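Local structure of mRNA-capping enzyme subunit alpha (Saccharomyces cerevisiae, 3KYH) at residues 41-49 against 94-102; 163-171 against 232-240. The protein carries out the second step of mRNA capping, transferring GMP from GTP to the 5'-diphosphate end of RNA through a covalent enzyme-GMP intermediate. One frame throughout, in Å; residues are numbered along the deposited sequence.

How the contacts relate
After helix 23-35 the chain runs through the 41-49 loop, enters strand 49-52 and later forms the hairpin of strands 91-96 and 102-105. Contact 1 closes the span between these two segments by laying 41-49 against 94-102, joining the approach to the five-stranded sheet to an element of the eight-stranded one. Contact 2 closes a later loop, from the first turn of helix 168-189 and the residues before it to the end of strand 229-233 and the loop after it, tying the helix to the five-stranded sheet. The loops are in series and neither nest nor cross. They meet in space, where the Tyr238 hydroxyl of contact 2 probably hydrogen-bonds to Ser48 N in contact 1.

Contact 1: 41-49 against 94-102; sequences PTKTFPGSQ and FMIDRENNY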
ATOM      1  N   PRO C  41      29.255 -24.003 -20.850  1.00 90.98           N
ATOM      2  CA  PRO C  41      27.842 -24.184 -21.203  1.00 89.06           C
ATOM      3  C   PRO C  41      26.800 -23.922 -20.111  1.00 91.61           C
ATOM      4  O   PRO C  41      25.600 -23.900 -20.404  1.00 91.79           O
ATOM      5  CB  PRO C  41      27.804 -25.637 -21.662  1.00 83.58           C
ATOM      6  CG  PRO C  41      29.108 -25.792 -22.373  1.00 94.57           C
ATOM      7  CD  PRO C  41      30.090 -24.790 -21.784  1.00 94.49           C
ATOM      8  N   THR C  42      27.261 -23.764 -18.871  1.00 92.81           N
ATOM      9  CA  THR C  42      26.499 -23.144 -17.782  1.00 91.05           C
ATOM     10  C   THR C  42      25.807 -21.864 -18.276  1.00 87.33           C
ATOM     11  O   THR C  42      24.578 -21.734 -18.178  1.00 68.93           O
ATOM     12  CB  THR C  42      27.440 -22.771 -16.591  1.00 96.12           C
ATOM     13  OG1 THR C  42      28.702 -22.300 -17.101  1.00102.01           O
ATOM     14  CG2 THR C  42      27.677 -23.967 -15.656  1.00 79.66           C
ATOM     15  N   LYS C  43      26.618 -20.960 -18.842  1.00 91.75           N
ATOM     16  CA  LYS C  43      26.182 -19.663 -19.377  1.00 90.81           C
ATOM     17  C   LYS C  43      26.655 -19.353 -20.808  1.00 88.39           C
ATOM     18  O   LYS C  43      25.841 -19.416 -21.739  1.00 87.39           O
ATOM     19  CB  LYS C  43      26.502 -18.516 -18.402  1.00 92.72           C
ATOM     20  CG  LYS C  43      27.981 -18.070 -18.277  1.00100.28           C
ATOM     21  CD  LYS C  43      28.846 -18.958 -17.374  1.00 94.22           C
ATOM     22  CE  LYS C  43      30.153 -18.247 -17.014  1.00 99.95           C
ATOM     23  NZ  LYS C  43      30.767 -18.767 -15.747  1.00 80.21           N
ATOM     24  N   THR C  44      27.953 -19.072 -20.979  1.00 86.68           N
ATOM     25  CA  THR C  44      28.511 -18.500 -22.227  1.00 89.39           C
ATOM     26  C   THR C  44      28.185 -19.265 -23.515  1.00 91.48           C
ATOM     27  O   THR C  44      27.843 -20.452 -23.467  1.00 95.58           O
ATOM     28  CB  THR C  44      30.040 -18.226 -22.139  1.00 88.49           C
ATOM     29  OG1 THR C  44      30.709 -19.341 -21.530  1.00 90.18           O
ATOM     30  CG2 THR C  44      30.325 -16.945 -21.350  1.00 81.54           C
ATOM     31  N   PHE C  45      28.273 -18.580 -24.657  1.00 90.97           N
ATOM     32  CA  PHE C  45      28.001 -19.202 -25.960  1.00 91.03           C
ATOM     33  C   PHE C  45      29.076 -20.223 -26.282  1.00 96.13           C
ATOM     34  O   PHE C  45      30.258 -19.865 -26.341  1.00104.79           O
ATOM     35  CB  PHE C  45      27.882 -18.172 -27.084  1.00 85.88           C
ATOM     36  CG  PHE C  45      27.511 -18.769 -28.415  1.00 91.48           C
ATOM     37  CD1 PHE C  45      26.234 -19.313 -28.632  1.00 85.70           C
ATOM     38  CD2 PHE C  45      28.424 -18.730 -29.483  1.00 81.97           C
ATOM     39  CE1 PHE C  45      25.894 -19.848 -29.895  1.00 83.57           C
ATOM     40  CE2 PHE C  45      28.097 -19.258 -30.749  1.00 63.88           C
ATOM     41  CZ  PHE C  45      26.849 -19.846 -30.954  1.00 54.65           C
ATOM     42  N   PRO C  46      28.681 -21.496 -26.444  1.00 93.94           N
ATOM     43  CA  PRO C  46      29.686 -22.502 -26.724  1.00 93.91           C
ATOM     44  C   PRO C  46      30.498 -22.087 -27.941  1.00 93.51           C
ATOM     45  O   PRO C  46      31.700 -21.879 -27.802  1.00 94.10           O
ATOM     46  CB  PRO C  46      28.860 -23.766 -27.003  1.00 92.88           C
ATOM     47  CG  PRO C  46      27.598 -23.537 -26.274  1.00 92.84           C
ATOM     48  CD  PRO C  46      27.330 -22.079 -26.476  1.00 95.57           C
ATOM     49  N   GLY C  47      29.825 -21.840 -29.067  1.00 90.26           N
ATOM     50  CA  GLY C  47      30.482 -21.579 -30.355  1.00 88.38           C
ATOM     51  C   GLY C  47      31.435 -20.404 -30.369  1.00 85.31           C
ATOM     52  O   GLY C  47      31.451 -19.583 -29.452  1.00 86.45           O
ATOM     53  N   SER C  48      32.248 -20.335 -31.415  1.00 86.69           N
ATOM     54  CA  SER C  48      33.372 -19.408 -31.418  1.00 84.68           C
ATOM     55  C   SER C  48      32.823 -18.106 -31.899  1.00 85.35           C
ATOM     56  O   SER C  48      31.948 -18.120 -32.761  1.00 77.80           O
ATOM     57  CB  SER C  48      34.489 -19.890 -32.344  1.00 87.45           C
ATOM     58  OG  SER C  48      35.741 -19.397 -31.901  1.00 93.87           O
ATOM     59  N   GLN C  49      33.321 -17.009 -31.318  1.00 91.69           N
ATOM     60  CA  GLN C  49      32.896 -15.635 -31.646  1.00 89.30           C
ATOM     61  C   GLN C  49      34.054 -14.783 -32.183  1.00 91.98           C
ATOM     62  O   GLN C  49      35.044 -14.555 -31.471  1.00 89.59           O
ATOM     63  CB  GLN C  49      32.226 -14.952 -30.448  1.00 85.56           C
ATOM     64  CG  GLN C  49      30.736 -15.234 -30.294  1.00 91.97           C
ATOM     65  CD  GLN C  49      29.841 -14.394 -31.217  1.00107.44           C
ATOM     66  OE1 GLN C  49      29.120 -13.503 -30.759  1.00 95.04           O
ATOM     67  NE2 GLN C  49      29.867 -14.693 -32.515  1.00106.99           N
ATOM     68  N   PHE C  94      18.542 -30.474 -31.473  1.00 82.51           N
ATOM     69  CA  PHE C  94      18.603 -29.284 -30.605  1.00 83.88           C
ATOM     70  C   PHE C  94      19.393 -28.083 -31.141  1.00 88.84           C
ATOM     71  O   PHE C  94      20.376 -28.245 -31.880  1.00 90.41           O
ATOM     72  CB  PHE C  94      19.072 -29.664 -29.195  1.00 85.65           C
ATOM     73  CG  PHE C  94      18.027 -30.373 -28.359  1.00 91.78           C
ATOM     74  CD1 PHE C  94      17.490 -31.610 -28.755  1.00 77.83           C
ATOM     75  CD2 PHE C  94      17.632 -29.833 -27.129  1.00 90.59           C
ATOM     76  CE1 PHE C  94      16.529 -32.254 -27.969  1.00 82.56           C
ATOM     77  CE2 PHE C  94      16.693 -30.488 -26.316  1.00 74.03           C
ATOM     78  CZ  PHE C  94      16.149 -31.696 -26.730  1.00 77.11           C
ATOM     79  N   MET C  95      18.960 -26.885 -30.723  1.00 92.66           N
ATOM     80  CA  MET C  95      19.419 -25.606 -31.292  1.00 87.26           C
ATOM     81  C   MET C  95      19.828 -24.561 -30.252  1.00 84.47           C
ATOM     82  O   MET C  95      19.025 -24.190 -29.406  1.00 83.64           O
ATOM     83  CB  MET C  95      18.319 -25.017 -32.188  1.00 82.79           C
ATOM     84  CG  MET C  95      18.031 -25.766 -33.484  1.00 75.93           C
ATOM     85  SD  MET C  95      19.480 -26.070 -34.533  1.00 79.42           S
ATOM     86  CE  MET C  95      18.770 -25.798 -36.187  1.00 35.02           C
ATOM     87  N   ILE C  96      21.048 -24.042 -30.368  1.00 83.21           N
ATOM     88  CA  ILE C  96      21.603 -23.096 -29.386  1.00 80.37           C
ATOM     89  C   ILE C  96      21.870 -21.670 -29.936  1.00 81.61           C
ATOM     90  O   ILE C  96      22.864 -21.426 -30.648  1.00 74.07           O
ATOM     91  CB  ILE C  96      22.825 -23.725 -28.623  1.00 81.32           C
ATOM     92  CG1 ILE C  96      24.081 -23.804 -29.500  1.00 64.66           C
ATOM     93  CG2 ILE C  96      22.472 -25.138 -28.114  1.00 84.65           C
ATOM     94  CD1 ILE C  96      25.261 -24.516 -28.868  1.00 77.98           C
ATOM     95  N   ASP C  97      20.964 -20.741 -29.605  1.00 83.69           N
ATOM     96  CA  ASP C  97      21.015 -19.332 -30.080  1.00 83.52           C
ATOM     97  C   ASP C  97      22.091 -18.480 -29.402  1.00 85.27           C
ATOM     98  O   ASP C  97      22.933 -19.036 -28.705  1.00 89.96           O
ATOM     99  CB  ASP C  97      19.619 -18.667 -30.109  1.00 81.87           C
ATOM    100  CG  ASP C  97      18.930 -18.652 -28.748  1.00 88.75           C
ATOM    101  OD1 ASP C  97      17.854 -18.024 -28.564  1.00 44.93           O
ATOM    102  OD2 ASP C  97      19.484 -19.276 -27.827  1.00104.98           O
ATOM    103  N   ARG C  98      22.092 -17.163 -29.635  1.00 94.70           N
ATOM    104  CA  ARG C  98      23.174 -16.232 -29.221  1.00 97.07           C
ATOM    105  C   ARG C  98      23.265 -16.101 -27.692  1.00 92.41           C
ATOM    106  O   ARG C  98      24.343 -16.162 -27.070  1.00 84.37           O
ATOM    107  CB  ARG C  98      22.974 -14.856 -29.896  1.00103.85           C
ATOM    108  CG  ARG C  98      24.179 -13.884 -29.839  1.00116.25           C
ATOM    109  CD  ARG C  98      25.137 -14.023 -31.023  1.00128.70           C
ATOM    110  NE  ARG C  98      24.630 -13.342 -32.217  1.00133.36           N
ATOM    111  CZ  ARG C  98      25.269 -13.265 -33.384  1.00137.68           C
ATOM    112  NH1 ARG C  98      26.462 -13.835 -33.545  1.00138.04           N
ATOM    113  NH2 ARG C  98      24.710 -12.611 -34.398  1.00133.58           N
ATOM    114  N   GLU C  99      22.106 -15.884 -27.095  1.00 91.01           N
ATOM    115  CA  GLU C  99      21.932 -16.160 -25.684  1.00100.39           C
ATOM    116  C   GLU C  99      21.773 -17.691 -25.653  1.00100.47           C
ATOM    117  O   GLU C  99      21.162 -18.252 -26.563  1.00 98.43           O
ATOM    118  CB  GLU C  99      20.689 -15.408 -25.177  1.00100.48           C
ATOM    119  CG  GLU C  99      20.407 -15.526 -23.690  1.00101.08           C
ATOM    120  CD  GLU C  99      21.525 -14.985 -22.826  1.00 82.49           C
ATOM    121  OE1 GLU C  99      21.752 -13.762 -22.862  1.00 38.53           O
ATOM    122  OE2 GLU C  99      22.170 -15.788 -22.120  1.00 89.49           O
ATOM    123  N   ASN C 100      22.390 -18.371 -24.686  1.00 99.44           N
ATOM    124  CA  ASN C 100      22.347 -19.844 -24.623  1.00 99.22           C
ATOM    125  C   ASN C 100      20.972 -20.427 -24.291  1.00 97.81           C
ATOM    126  O   ASN C 100      20.632 -20.658 -23.116  1.00100.82           O
ATOM    127  CB  ASN C 100      23.411 -20.402 -23.675  1.00 97.05           C
ATOM    128  CG  ASN C 100      24.625 -20.908 -24.403  1.00105.65           C
ATOM    129  OD1 ASN C 100      24.891 -22.118 -24.451  1.00100.27           O
ATOM    130  ND2 ASN C 100      25.360 -19.984 -25.006  1.00 98.85           N
ATOM    131  N   ASN C 101      20.185 -20.620 -25.347  1.00 87.90           N
ATOM    132  CA  ASN C 101      18.794 -21.040 -25.231  1.00 84.62           C
ATOM    133  C   ASN C 101      18.541 -22.168 -26.233  1.00 92.25           C
ATOM    134  O   ASN C 101      19.045 -22.104 -27.361  1.00 99.82           O
ATOM    135  CB  ASN C 101      17.870 -19.845 -25.465  1.00 77.94           C
ATOM    136  CG  ASN C 101      18.463 -18.523 -24.945  1.00 80.25           C
ATOM    137  OD1 ASN C 101      18.729 -18.362 -23.742  1.00 65.55           O
ATOM    138  ND2 ASN C 101      18.667 -17.571 -25.863  1.00 52.06           N
ATOM    139  N   TYR C 102      17.783 -23.192 -25.822  1.00 90.16           N
ATOM    140  CA  TYR C 102      17.765 -24.491 -26.510  1.00 90.00           C
ATOM    141  C   TYR C 102      16.468 -24.872 -27.243  1.00 95.84           C
ATOM    142  O   TYR C 102      15.418 -25.085 -26.618  1.00 96.49           O
ATOM    143  CB  TYR C 102      18.154 -25.594 -25.515  1.00 91.90           C
ATOM    144  CG  TYR C 102      19.639 -25.741 -25.223  1.00 89.71           C
ATOM    145  CD1 TYR C 102      20.451 -24.625 -24.967  1.00 50.57           C
ATOM    146  CD2 TYR C 102      20.223 -27.017 -25.155  1.00 81.17           C
ATOM    147  CE1 TYR C 102      21.781 -24.777 -24.676  1.00 54.76           C
ATOM    148  CE2 TYR C 102      21.572 -27.176 -24.843  1.00 47.09           C
ATOM    149  CZ  TYR C 102      22.339 -26.052 -24.613  1.00 55.86           C
ATOM    150  OH  TYR C 102      23.685 -26.193 -24.337  1.00 83.27           O
TER
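Phe45 sets one edge of its ring against the backbone of Ile96 and Asp97: CE1 lies 3.5 Å from Ile96 O, which sits in the ring plane, and 3.3 Å from Asp97 O, approached obliquely. With CG anti to the backbone N, the first torsion (chi1 -176°) carries the ring to these carbonyls, while Gly47 N covers one of its faces near the rim. Asn100 crosses it at about a right angle, its amide turned 70° from the ring. Further back, CB of Asn100 lies 3.3 Å from Lys43 O, and its OD1 is 3.2 Å from CD of Pro46. The CG corner of the Pro46 ring in turn meets the CD1 end of Ile96 at 3.6 Å. Replacing Asn100 with a glycine would probably open a gap between Lys43, Phe45 and Pro46, leaving the Phe45 ring without its crossing neighbour. Segment 94-102 spans the end of strand 91-96, the hairpin turn and the first residue of strand 102-105, consistent with motif III of covalent nucleotidyltransferases; Arg98 crosses Gln49 at the outer side of the contact, and its side chain lies about 6 Å from that of Lys72, the residue that forms the GMP adduct. Within the turn Asn101 ND2 donates to Asp97 OD1 (2.9 Å) from the syn side, 30° out of the carboxylate plane, and Asn100 is the centre of an inverse gamma turn. Ile96 CG2 lies over one face of the Tyr102 ring, near its rim. Outside the two segments, Lys29 hydrogen-bonds to Asn100 O, Phe45 rests on Arg77, and Ile96 touches Leu79 of strand 76-84.

Contact 2: 163-171 against 232-240; sequences LTQSPTSSR and TPVKAPYTA
Thr168 N, in the first turn of helix 168-189, donates to Val234 O at 3.1 Å (146°) and weakly to Ala236 O, so the chain beyond strand 229-233 curls round the helix start just after the N-cap residue Pro167. The Thr168 side chain adds a bond of its own: a chi1 of -59° sets OG1 beside Thr168 N, so that hydroxyl and amide both face the 233-236 carbonyls, OG1 donating to Pro233 O at 2.9 Å. Ser169 CB packs on Val234 CG1 at 3.8 Å. One turn along, Arg171 NH1 bridges the segments, bonding to Ala236 O at 3.2 Å, near the guanidinium plane, and to Ser166 O at 3.1 Å within its own segment. Tyr238 CB sits over one face of this guanidinium and Thr168 CA over the other, while the Tyr238 ring is turned 52° from it. NH2 forms a salt bridge with Asp154. Strand 229-233 runs beside strand 67-73, which carries the active-site Lys72. Carbonyl oxygens thus gather at the positive end of the helix, where they would probably be favoured by its dipole, and the Arg171 charge is likely to be balanced by Asp154 while its NH1 satisfies two carbonyls.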
ATOM      1  N   LEU C 163      36.058 -32.773 -30.694  1.00 94.63           N
ATOM      2  CA  LEU C 163      36.876 -32.229 -31.772  1.00 96.07           C
ATOM      3  C   LEU C 163      37.117 -30.713 -31.592  1.00 92.62           C
ATOM      4  O   LEU C 163      36.844 -29.933 -32.491  1.00 94.08           O
ATOM      5  CB  LEU C 163      36.260 -32.587 -33.141  1.00 95.30           C
ATOM      6  CG  LEU C 163      36.709 -33.834 -33.939  1.00 96.31           C
ATOM      7  CD1 LEU C 163      35.851 -34.036 -35.182  1.00 85.83           C
ATOM      8  CD2 LEU C 163      38.189 -33.799 -34.357  1.00 96.01           C
ATOM      9  N   THR C 164      37.572 -30.294 -30.413  1.00 94.21           N
ATOM     10  CA  THR C 164      37.952 -28.898 -30.159  1.00 92.68           C
ATOM     11  C   THR C 164      39.453 -28.747 -30.414  1.00 96.31           C
ATOM     12  O   THR C 164      39.856 -28.038 -31.336  1.00 89.65           O
ATOM     13  CB  THR C 164      37.685 -28.471 -28.691  1.00 92.44           C
ATOM     14  OG1 THR C 164      36.357 -28.835 -28.293  1.00 94.62           O
ATOM     15  CG2 THR C 164      37.866 -26.973 -28.515  1.00104.72           C
ATOM     16  N   GLN C 165      40.255 -29.484 -29.639  1.00102.14           N
ATOM     17  CA  GLN C 165      41.705 -29.304 -29.528  1.00107.51           C
ATOM     18  C   GLN C 165      42.503 -29.570 -30.810  1.00114.89           C
ATOM     19  O   GLN C 165      43.738 -29.423 -30.833  1.00116.38           O
ATOM     20  CB  GLN C 165      42.229 -30.151 -28.362  1.00107.69           C
ATOM     21  CG  GLN C 165      42.067 -29.564 -26.961  1.00109.57           C
ATOM     22  CD  GLN C 165      40.745 -28.847 -26.750  1.00120.38           C
ATOM     23  OE1 GLN C 165      40.581 -27.703 -27.178  1.00117.27           O
ATOM     24  NE2 GLN C 165      39.802 -29.513 -26.089  1.00122.00           N
ATOM     25  N   SER C 166      41.765 -29.896 -31.876  1.00118.72           N
ATOM     26  CA  SER C 166      42.277 -30.301 -33.188  1.00118.93           C
ATOM     27  C   SER C 166      42.139 -29.203 -34.248  1.00114.68           C
ATOM     28  O   SER C 166      41.137 -28.477 -34.236  1.00113.12           O
ATOM     29  CB  SER C 166      41.504 -31.543 -33.651  1.00122.33           C
ATOM     30  OG  SER C 166      40.100 -31.349 -33.483  1.00127.04           O
ATOM     31  N   PRO C 167      43.128 -29.091 -35.171  1.00112.25           N
ATOM     32  CA  PRO C 167      43.107 -28.167 -36.318  1.00111.11           C
ATOM     33  C   PRO C 167      41.807 -28.171 -37.125  1.00108.18           C
ATOM     34  O   PRO C 167      41.089 -29.174 -37.129  1.00112.67           O
ATOM     35  CB  PRO C 167      44.260 -28.681 -37.182  1.00112.66           C
ATOM     36  CG  PRO C 167      45.270 -29.133 -36.180  1.00103.48           C
ATOM     37  CD  PRO C 167      44.461 -29.725 -35.042  1.00113.26           C
ATOM     38  N   THR C 168      41.523 -27.055 -37.793  1.00103.74           N
ATOM     39  CA  THR C 168      40.289 -26.874 -38.573  1.00103.37           C
ATOM     40  C   THR C 168      40.129 -27.966 -39.621  1.00100.35           C
ATOM     41  O   THR C 168      39.077 -28.596 -39.688  1.00 93.62           O
ATOM     42  CB  THR C 168      40.220 -25.472 -39.271  1.00106.52           C
ATOM     43  OG1 THR C 168      40.293 -24.427 -38.287  1.00102.81           O
ATOM     44  CG2 THR C 168      38.942 -25.298 -40.112  1.00102.91           C
ATOM     45  N   SER C 169      41.185 -28.184 -40.407  1.00 97.67           N
ATOM     46  CA  SER C 169      41.155 -29.084 -41.558  1.00 96.68           C
ATOM     47  C   SER C 169      40.487 -30.385 -41.166  1.00 97.26           C
ATOM     48  O   SER C 169      39.469 -30.756 -41.759  1.00 98.53           O
ATOM     49  CB  SER C 169      42.552 -29.300 -42.147  1.00 97.25           C
ATOM     50  OG  SER C 169      43.527 -29.457 -41.133  1.00105.39           O
ATOM     51  N   SER C 170      41.010 -30.970 -40.086  1.00 99.92           N
ATOM     52  CA  SER C 170      40.501 -32.172 -39.417  1.00 93.68           C
ATOM     53  C   SER C 170      39.187 -31.976 -38.659  1.00 91.36           C
ATOM     54  O   SER C 170      38.429 -32.931 -38.524  1.00 94.80           O
ATOM     55  CB  SER C 170      41.565 -32.757 -38.484  1.00 96.26           C
ATOM     56  OG  SER C 170      42.148 -31.753 -37.663  1.00 92.58           O
ATOM     57  N   ARG C 171      38.913 -30.772 -38.160  1.00 89.46           N
ATOM     58  CA  ARG C 171      37.584 -30.462 -37.609  1.00 92.76           C
ATOM     59  C   ARG C 171      36.510 -30.499 -38.709  1.00 91.84           C
ATOM     60  O   ARG C 171      35.564 -31.282 -38.600  1.00 92.21           O
ATOM     61  CB  ARG C 171      37.556 -29.120 -36.870  1.00 95.95           C
ATOM     62  CG  ARG C 171      38.171 -29.109 -35.457  1.00 89.08           C
ATOM     63  CD  ARG C 171      37.695 -27.887 -34.631  1.00 55.49           C
ATOM     64  NE  ARG C 171      37.560 -26.695 -35.462  1.00 66.35           N
ATOM     65  CZ  ARG C 171      38.527 -25.815 -35.716  1.00 85.32           C
ATOM     66  NH1 ARG C 171      39.740 -25.905 -35.146  1.00 80.20           N
ATOM     67  NH2 ARG C 171      38.242 -24.807 -36.531  1.00 70.76           N
ATOM     68  N   THR C 232      38.953 -17.777 -41.613  1.00 89.54           N
ATOM     69  CA  THR C 232      39.254 -18.867 -40.665  1.00 84.83           C
ATOM     70  C   THR C 232      40.642 -19.492 -40.870  1.00 91.17           C
ATOM     71  O   THR C 232      41.012 -19.799 -42.002  1.00 90.30           O
ATOM     72  CB  THR C 232      38.195 -19.987 -40.693  1.00 79.15           C
ATOM     73  OG1 THR C 232      36.896 -19.431 -40.918  1.00 78.62           O
ATOM     74  CG2 THR C 232      38.177 -20.744 -39.374  1.00 73.48           C
ATOM     75  N   PRO C 233      41.415 -19.696 -39.782  1.00 89.17           N
ATOM     76  CA  PRO C 233      42.737 -20.288 -39.999  1.00 83.67           C
ATOM     77  C   PRO C 233      42.711 -21.818 -39.954  1.00 81.98           C
ATOM     78  O   PRO C 233      42.186 -22.401 -38.993  1.00 85.28           O
ATOM     79  CB  PRO C 233      43.566 -19.710 -38.853  1.00 85.07           C
ATOM     80  CG  PRO C 233      42.539 -19.399 -37.751  1.00 96.77           C
ATOM     81  CD  PRO C 233      41.165 -19.389 -38.359  1.00 88.91           C
ATOM     82  N   VAL C 234      43.258 -22.445 -40.999  1.00 76.09           N
ATOM     83  CA  VAL C 234      43.317 -23.907 -41.139  1.00 74.81           C
ATOM     84  C   VAL C 234      44.008 -24.514 -39.893  1.00 81.67           C
ATOM     85  O   VAL C 234      43.338 -24.853 -38.914  1.00 78.97           O
ATOM     86  CB  VAL C 234      44.012 -24.327 -42.489  1.00 72.44           C
ATOM     87  CG1 VAL C 234      44.109 -25.858 -42.652  1.00 69.04           C
ATOM     88  CG2 VAL C 234      43.325 -23.696 -43.707  1.00 57.69           C
ATOM     89  N   LYS C 235      45.336 -24.618 -39.939  1.00 85.56           N
ATOM     90  CA  LYS C 235      46.225 -25.047 -38.855  1.00 94.38           C
ATOM     91  C   LYS C 235      45.844 -24.781 -37.383  1.00 97.33           C
ATOM     92  O   LYS C 235      46.338 -25.483 -36.495  1.00100.38           O
ATOM     93  CB  LYS C 235      47.610 -24.435 -39.117  1.00100.15           C
ATOM     94  CG  LYS C 235      48.509 -25.209 -40.097  1.00100.71           C
ATOM     95  CD  LYS C 235      49.541 -24.334 -40.825  1.00 87.23           C
ATOM     96  CE  LYS C 235      50.374 -23.378 -39.919  1.00 82.15           C
ATOM     97  NZ  LYS C 235      51.344 -22.605 -40.770  1.00 49.36           N
ATOM     98  N   ALA C 236      45.010 -23.770 -37.127  1.00 96.97           N
ATOM     99  CA  ALA C 236      44.591 -23.370 -35.772  1.00 96.60           C
ATOM    100  C   ALA C 236      43.504 -24.221 -35.100  1.00 96.41           C
ATOM    101  O   ALA C 236      42.660 -24.810 -35.786  1.00 98.04           O
ATOM    102  CB  ALA C 236      44.154 -21.914 -35.776  1.00 96.67           C
ATOM    103  N   PRO C 237      43.503 -24.262 -33.753  1.00 98.04           N
ATOM    104  CA  PRO C 237      42.420 -24.947 -33.028  1.00 97.81           C
ATOM    105  C   PRO C 237      41.248 -24.035 -32.704  1.00 90.85           C
ATOM    106  O   PRO C 237      41.449 -22.828 -32.559  1.00 95.01           O
ATOM    107  CB  PRO C 237      43.089 -25.413 -31.729  1.00 98.76           C
ATOM    108  CG  PRO C 237      44.246 -24.500 -31.531  1.00101.89           C
ATOM    109  CD  PRO C 237      44.628 -23.909 -32.863  1.00 99.06           C
ATOM    110  N   TYR C 238      40.061 -24.628 -32.555  1.00 82.49           N
ATOM    111  CA  TYR C 238      38.800 -23.930 -32.231  1.00 73.33           C
ATOM    112  C   TYR C 238      38.794 -23.435 -30.765  1.00 72.81           C
ATOM    113  O   TYR C 238      39.846 -23.150 -30.181  1.00 68.67           O
ATOM    114  CB  TYR C 238      37.604 -24.859 -32.528  1.00 63.70           C
ATOM    115  CG  TYR C 238      36.222 -24.250 -32.780  1.00 70.29           C
ATOM    116  CD1 TYR C 238      35.848 -23.767 -34.050  1.00 58.74           C
ATOM    117  CD2 TYR C 238      35.249 -24.246 -31.772  1.00 70.14           C
ATOM    118  CE1 TYR C 238      34.559 -23.250 -34.280  1.00 73.55           C
ATOM    119  CE2 TYR C 238      33.963 -23.724 -31.993  1.00 66.49           C
ATOM    120  CZ  TYR C 238      33.613 -23.252 -33.256  1.00 75.52           C
ATOM    121  OH  TYR C 238      32.330 -22.762 -33.478  1.00 62.64           O
ATOM    122  N   THR C 239      37.606 -23.356 -30.166  1.00 72.52           N
ATOM    123  CA  THR C 239      37.387 -22.634 -28.917  1.00 72.68           C
ATOM    124  C   THR C 239      35.991 -22.903 -28.365  1.00 79.00           C
ATOM    125  O   THR C 239      35.002 -22.963 -29.116  1.00 79.25           O
ATOM    126  CB  THR C 239      37.489 -21.097 -29.128  1.00 65.83           C
ATOM    127  OG1 THR C 239      38.766 -20.782 -29.688  1.00 80.31           O
ATOM    128  CG2 THR C 239      37.346 -20.323 -27.824  1.00 62.22           C
ATOM    129  N   ALA C 240      35.954 -23.032 -27.037  1.00 75.38           N
ATOM    130  CA  ALA C 240      34.760 -22.888 -26.225  1.00 72.71           C
ATOM    131  C   ALA C 240      34.242 -21.423 -26.253  1.00 79.72           C
ATOM    132  O   ALA C 240      34.174 -20.800 -27.324  1.00 71.98           O
ATOM    133  CB  ALA C 240      35.092 -23.310 -24.803  1.00 72.96           C
TER